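Local coordinates for protein fructose transport system repressor FruR (Pseudomonas putida, PDB 3O74) that probably binds specific DNA sites as a LacI-family repressor and activator of transcription, with fructose 1-phosphate as its preferred effector, at residues 89-94 with 99-104; 14-19 with 232-237. All blocks are in the same frame, centred on the assembly; numbering follows the deposited sequence.

Contact 1 (89-94 with 99-104); sequences DRRLDP and SVISDD
D89 and V100 join two neighbouring parallel strands of the LacI-type sugar-binding fold just where the first, 85-88, runs out into a loop: the amide of D89 gives its hydrogen to V100 O at 2.8 Å. Beside that bond the packing is close. I101 CG1 lies between the backbone N and the carbonyl carbon (chi1 69°), which leaves CG2 beside the N and brings this methyl to 3.5 Å from D89 O. The same D89 O accepts a hydrogen from a water, which also takes the N-H of S102 and donates to D104 OD2, so a single water links D89, S102 and D104, the first residue of helix 104-116; D104 in turn has salt bridges to R138 and R263. The other end is looser. The chain of R91, solvent-exposed and bent at chi3, swings its guanidinium obliquely across I101, R91 NH2 standing 4.0 Å from I101 CD1. Here the loop is kept near the strand by S99, whose OG receives the L92 amide at 3.0 Å. A second water bridges the two residues as well, donating to L92 O and accepting from S99 OG in an unusually short bond of 2.5 Å.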
loop_
_atom_site.group_PDB
_atom_site.type_symbol
_atom_site.label_atom_id
_atom_site.label_comp_id
_atom_site.label_asym_id
_atom_site.label_seq_id
_atom_site.Cartn_x
_atom_site.Cartn_y
_atom_site.Cartn_z
ATOM N N ASP B 89 14.068 8.176 2.556
ATOM C CA ASP B 89 14.226 7.443 1.296
ATOM C C ASP B 89 14.912 8.264 0.205
ATOM O O ASP B 89 15.881 7.815 -0.400
ATOM C CB ASP B 89 12.876 6.911 0.800
ATOM C CG ASP B 89 13.016 5.966 -0.381
ATOM O OD1 ASP B 89 13.467 6.413 -1.455
ATOM O OD2 ASP B 89 12.672 4.774 -0.237
ATOM N N ARG B 90 14.409 9.466 -0.048
ATOM C CA ARG B 90 15.048 10.358 -1.001
ATOM C C ARG B 90 15.763 11.486 -0.263
ATOM O O ARG B 90 15.132 12.309 0.387
ATOM C CB ARG B 90 14.016 10.923 -1.969
ATOM C CG ARG B 90 13.237 9.866 -2.727
ATOM C CD ARG B 90 12.253 10.529 -3.649
ATOM N NE ARG B 90 11.427 9.574 -4.371
ATOM C CZ ARG B 90 10.466 9.935 -5.210
ATOM N NH1 ARG B 90 10.232 11.223 -5.413
ATOM N NH2 ARG B 90 9.742 9.020 -5.842
ATOM N N ARG B 91 17.086 11.515 -0.378
ATOM C CA ARG B 91 17.903 12.442 0.392
ATOM C C ARG B 91 17.636 13.898 0.031
ATOM O O ARG B 91 17.332 14.225 -1.115
ATOM C CB ARG B 91 19.391 12.140 0.177
ATOM C CG ARG B 91 19.899 12.521 -1.209
ATOM C CD ARG B 91 21.416 12.610 -1.229
ATOM N NE ARG B 91 22.041 11.323 -0.945
ATOM C CZ ARG B 91 23.298 11.176 -0.539
ATOM N NH1 ARG B 91 24.068 12.241 -0.358
ATOM N NH2 ARG B 91 23.781 9.964 -0.307
ATOM N N LEU B 92 17.737 14.774 1.022
ATOM C CA LEU B 92 17.849 16.197 0.746
ATOM C C LEU B 92 19.320 16.604 0.903
ATOM O O LEU B 92 20.158 15.784 1.275
ATOM C CB LEU B 92 16.936 17.008 1.666
ATOM C CG LEU B 92 15.425 16.857 1.429
ATOM C CD1 LEU B 92 14.608 17.531 2.527
ATOM C CD2 LEU B 92 15.031 17.403 0.063
ATOM N N ASP B 93 19.625 17.866 0.622
ATOM C CA ASP B 93 21.005 18.360 0.614
ATOM C C ASP B 93 21.762 17.975 1.892
ATOM O O ASP B 93 21.408 18.407 2.985
ATOM C CB ASP B 93 20.984 19.880 0.433
ATOM C CG ASP B 93 22.369 20.495 0.371
ATOM O OD1 ASP B 93 23.374 19.759 0.469
ATOM O OD2 ASP B 93 22.442 21.731 0.224
ATOM N N PRO B 94 22.813 17.155 1.750
ATOM C CA PRO B 94 23.595 16.654 2.889
ATOM C C PRO B 94 24.285 17.766 3.681
ATOM O O PRO B 94 24.729 17.535 4.805
ATOM C CB PRO B 94 24.628 15.735 2.228
ATOM C CG PRO B 94 24.691 16.177 0.807
ATOM C CD PRO B 94 23.315 16.644 0.464
ATOM N N SER B 99 18.913 13.262 6.496
ATOM C CA SER B 99 18.187 12.307 5.654
ATOM C C SER B 99 18.385 10.883 6.145
ATOM O O SER B 99 19.480 10.498 6.548
ATOM C CB SER B 99 18.634 12.407 4.188
ATOM O OG SER B 99 18.498 13.727 3.690
ATOM N N VAL B 100 17.317 10.096 6.116
ATOM C CA VAL B 100 17.437 8.672 6.397
ATOM C C VAL B 100 17.056 7.891 5.147
ATOM O O VAL B 100 15.931 7.995 4.662
ATOM C CB VAL B 100 16.545 8.236 7.579
ATOM C CG1 VAL B 100 16.791 6.772 7.927
ATOM C CG2 VAL B 100 16.797 9.117 8.788
ATOM N N ILE B 101 17.990 7.098 4.636
ATOM C CA ILE B 101 17.803 6.434 3.354
ATOM C C ILE B 101 18.337 5.006 3.375
ATOM O O ILE B 101 18.935 4.574 4.359
ATOM C CB ILE B 101 18.503 7.209 2.213
ATOM C CG1 ILE B 101 20.028 7.123 2.337
ATOM C CG2 ILE B 101 18.064 8.668 2.207
ATOM C CD1 ILE B 101 20.763 7.813 1.198
ATOM N N SER B 102 18.098 4.272 2.291
ATOM C CA SER B 102 18.686 2.951 2.126
ATOM C C SER B 102 20.000 3.058 1.362
ATOM O O SER B 102 20.194 3.986 0.580
ATOM C CB SER B 102 17.713 2.011 1.418
ATOM O OG SER B 102 16.599 1.729 2.244
ATOM N N ASP B 103 20.909 2.119 1.607
ATOM C CA ASP B 103 22.201 2.105 0.921
ATOM C C ASP B 103 22.028 1.565 -0.495
ATOM O O ASP B 103 22.428 0.440 -0.793
ATOM C CB ASP B 103 23.204 1.256 1.700
ATOM C CG ASP B 103 24.601 1.308 1.111
ATOM O OD1 ASP B 103 24.807 2.016 0.100
ATOM O OD2 ASP B 103 25.498 0.635 1.660
ATOM N N ASP B 104 21.443 2.388 -1.362
ATOM C CA ASP B 104 20.978 1.947 -2.676
ATOM C C ASP B 104 22.075 1.576 -3.666
ATOM O O ASP B 104 21.934 0.613 -4.416
ATOM C CB ASP B 104 20.061 3.002 -3.293
ATOM C CG ASP B 104 18.707 3.059 -2.620
ATOM O OD1 ASP B 104 18.356 2.098 -1.902
ATOM O OD2 ASP B 104 17.996 4.065 -2.813
HETATM O O HOH W 1 16.829 4.989 -0.351
HETATM O O HOH W 2 20.739 14.927 3.785
#

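Contact 2 (14-19 with 232-237); sequences NPSYAR and QQHGQI
Near their N-terminal ends, helices 15-30 and 234-250 come together through R19 and H234, whose CA atoms are 6.5 Å apart, with no direct hydrogen bond between the two segments. The imidazole of H234 lies at the centre of the contact. Its CG is anti to the carbonyl carbon (chi1 -48°), and the ring thereby reaches across to the first turns of the facing helix. R19 covers one face: its CB lies 4.2 Å from the ring centroid, 22° off the normal, a CH-pi contact displaced toward the rim. CG of the same arginine is unusually close to H234 CB, at 3.2 Å, and the bends at chi2 and chi3 carry the guanidinium off to the side of the ring, not stacked on it. The charged end of R19 is engaged beyond the chain, in a salt bridge to E13 of the second subunit, so the arginine that packs on H234 also joins the dimer. In this periplasmic-binding-protein-like fold, the contact brings the first helix of the chain against the helix that follows strand 227-231, two segments more than two hundred residues apart in sequence. On the opposite face of the imidazole sits Q232 CB, from its own segment, while S16 meets the ring's edge, OG lying in plane at 3.2 Å from CE1. S16 CB also touches the amide of Q232, 3.7 Å from NE2. A water lengthens the reach of the serine, hydrogen-bonded both to S16 OG and to the backbone N of Q232, whose hydrogen it accepts at 2.9 Å. The start of helix 15-30 is capped by N14, whose OD1 accepts from S16 N at 3.1 Å, the donor tilted 34° from the carbonyl plane.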
loop_
_atom_site.group_PDB
_atom_site.type_symbol
_atom_site.label_atom_id
_atom_site.label_comp_id
_atom_site.label_asym_id
_atom_site.label_seq_id
_atom_site.Cartn_x
_atom_site.Cartn_y
_atom_site.Cartn_z
ATOM N N ASN B 14 2.553 2.759 -3.067
ATOM C CA ASN B 14 3.855 2.126 -2.884
ATOM C C ASN B 14 3.937 1.519 -1.486
ATOM O O ASN B 14 3.937 2.244 -0.492
ATOM C CB ASN B 14 4.974 3.143 -3.102
ATOM C CG ASN B 14 6.354 2.514 -3.062
ATOM O OD1 ASN B 14 6.548 1.445 -2.483
ATOM N ND2 ASN B 14 7.326 3.181 -3.675
ATOM N N PRO B 15 4.000 0.181 -1.406
ATOM C CA PRO B 15 3.934 -0.548 -0.134
ATOM C C PRO B 15 5.058 -0.186 0.833
ATOM O O PRO B 15 4.875 -0.297 2.046
ATOM C CB PRO B 15 4.064 -2.013 -0.564
ATOM C CG PRO B 15 3.621 -2.037 -1.978
ATOM C CD PRO B 15 4.076 -0.733 -2.558
ATOM N N SER B 16 6.204 0.233 0.307
ATOM C CA SER B 16 7.324 0.619 1.157
ATOM C C SER B 16 7.042 1.922 1.897
ATOM O O SER B 16 7.332 2.046 3.086
ATOM C CB SER B 16 8.608 0.740 0.335
ATOM O OG SER B 16 8.984 -0.518 -0.192
ATOM N N TYR B 17 6.473 2.895 1.194
ATOM C CA TYR B 17 6.100 4.141 1.845
ATOM C C TYR B 17 4.993 3.917 2.876
ATOM O O TYR B 17 5.015 4.511 3.951
ATOM C CB TYR B 17 5.712 5.205 0.817
ATOM C CG TYR B 17 6.900 5.752 0.057
ATOM C CD1 TYR B 17 7.961 6.347 0.729
ATOM C CD2 TYR B 17 6.962 5.678 -1.329
ATOM C CE1 TYR B 17 9.056 6.854 0.039
ATOM C CE2 TYR B 17 8.053 6.182 -2.025
ATOM C CZ TYR B 17 9.095 6.766 -1.336
ATOM O OH TYR B 17 10.180 7.268 -2.021
ATOM N N ALA B 18 4.037 3.049 2.551
ATOM C CA ALA B 18 2.957 2.719 3.480
ATOM C C ALA B 18 3.502 2.063 4.748
ATOM O O ALA B 18 3.097 2.402 5.863
ATOM C CB ALA B 18 1.929 1.813 2.805
ATOM N N ARG B 19 4.425 1.125 4.570
ATOM C CA ARG B 19 5.045 0.441 5.693
ATOM C C ARG B 19 5.815 1.421 6.576
ATOM O O ARG B 19 5.679 1.416 7.802
ATOM C CB ARG B 19 5.975 -0.663 5.198
ATOM C CG ARG B 19 6.822 -1.275 6.296
ATOM C CD ARG B 19 6.073 -2.342 7.068
ATOM N NE ARG B 19 5.850 -3.529 6.252
ATOM C CZ ARG B 19 6.145 -4.767 6.638
ATOM N NH1 ARG B 19 6.670 -4.981 7.838
ATOM N NH2 ARG B 19 5.907 -5.789 5.828
ATOM N N GLN B 232 13.928 -2.845 1.629
ATOM C CA GLN B 232 14.267 -1.884 2.671
ATOM C C GLN B 232 14.022 -2.481 4.046
ATOM O O GLN B 232 13.100 -3.273 4.227
ATOM C CB GLN B 232 13.410 -0.623 2.547
ATOM C CG GLN B 232 13.555 0.154 1.250
ATOM C CD GLN B 232 12.747 1.445 1.265
ATOM O OE1 GLN B 232 12.653 2.119 2.290
ATOM N NE2 GLN B 232 12.165 1.794 0.124
ATOM N N GLN B 233 14.839 -2.087 5.018
ATOM C CA GLN B 233 14.529 -2.365 6.413
ATOM C C GLN B 233 13.640 -1.228 6.915
ATOM O O GLN B 233 14.117 -0.288 7.552
ATOM C CB GLN B 233 15.807 -2.481 7.250
ATOM C CG GLN B 233 16.764 -3.573 6.772
ATOM C CD GLN B 233 17.922 -3.825 7.727
ATOM O OE1 GLN B 233 17.760 -4.469 8.762
ATOM N NE2 GLN B 233 19.100 -3.326 7.372
ATOM N N HIS B 234 12.347 -1.319 6.607
ATOM C CA HIS B 234 11.404 -0.231 6.863
ATOM C C HIS B 234 11.337 0.165 8.332
ATOM O O HIS B 234 11.221 1.346 8.664
ATOM C CB HIS B 234 10.001 -0.610 6.381
ATOM C CG HIS B 234 9.963 -1.190 5.000
ATOM N ND1 HIS B 234 9.841 -0.411 3.867
ATOM C CD2 HIS B 234 10.019 -2.471 4.573
ATOM C CE1 HIS B 234 9.829 -1.192 2.803
ATOM N NE2 HIS B 234 9.935 -2.445 3.201
ATOM N N GLY B 235 11.393 -0.830 9.210
ATOM C CA GLY B 235 11.328 -0.583 10.636
ATOM C C GLY B 235 12.479 0.281 11.112
ATOM O O GLY B 235 12.283 1.211 11.892
ATOM N N GLN B 236 13.684 -0.021 10.636
ATOM C CA GLN B 236 14.875 0.720 11.046
ATOM C C GLN B 236 14.898 2.125 10.440
ATOM O O GLN B 236 15.304 3.086 11.094
ATOM C CB GLN B 236 16.147 -0.058 10.686
ATOM C CG GLN B 236 17.430 0.571 11.210
ATOM C CD GLN B 236 18.656 -0.296 10.967
ATOM O OE1 GLN B 236 19.786 0.196 10.958
ATOM N NE2 GLN B 236 18.438 -1.591 10.771
ATOM N N ILE B 237 14.458 2.244 9.190
ATOM C CA ILE B 237 14.340 3.549 8.547
ATOM C C ILE B 237 13.468 4.475 9.392
ATOM O O ILE B 237 13.861 5.593 9.724
ATOM C CB ILE B 237 13.694 3.428 7.139
ATOM C CG1 ILE B 237 14.569 2.592 6.203
ATOM C CG2 ILE B 237 13.426 4.813 6.549
ATOM C CD1 ILE B 237 15.904 3.209 5.918
HETATM O O HOH W 3 11.545 -2.430 0.106
#

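How the contacts relate
Contact 1 is nested along the chain inside the long loop that contact 2 closes, and the two centres are 13 Å apart, yet they touch directly. Q232 NE2 lies 3.0 Å from D89 OD2, at most a weak hydrogen bond, and Q232 CG packs on S102 OG at 3.6 Å; the same glutamine thus meets both segments of contact 1. Y17 approaches from helix 15-30, its OH 3.4 Å from D89 OD1 and 3.5 Å from R90 NE. These three groups share a bound glycerol, all hydrogen-bonding to its O1. The glycerol probably comes from the crystallisation liquor, but its position may mark the effector pocket.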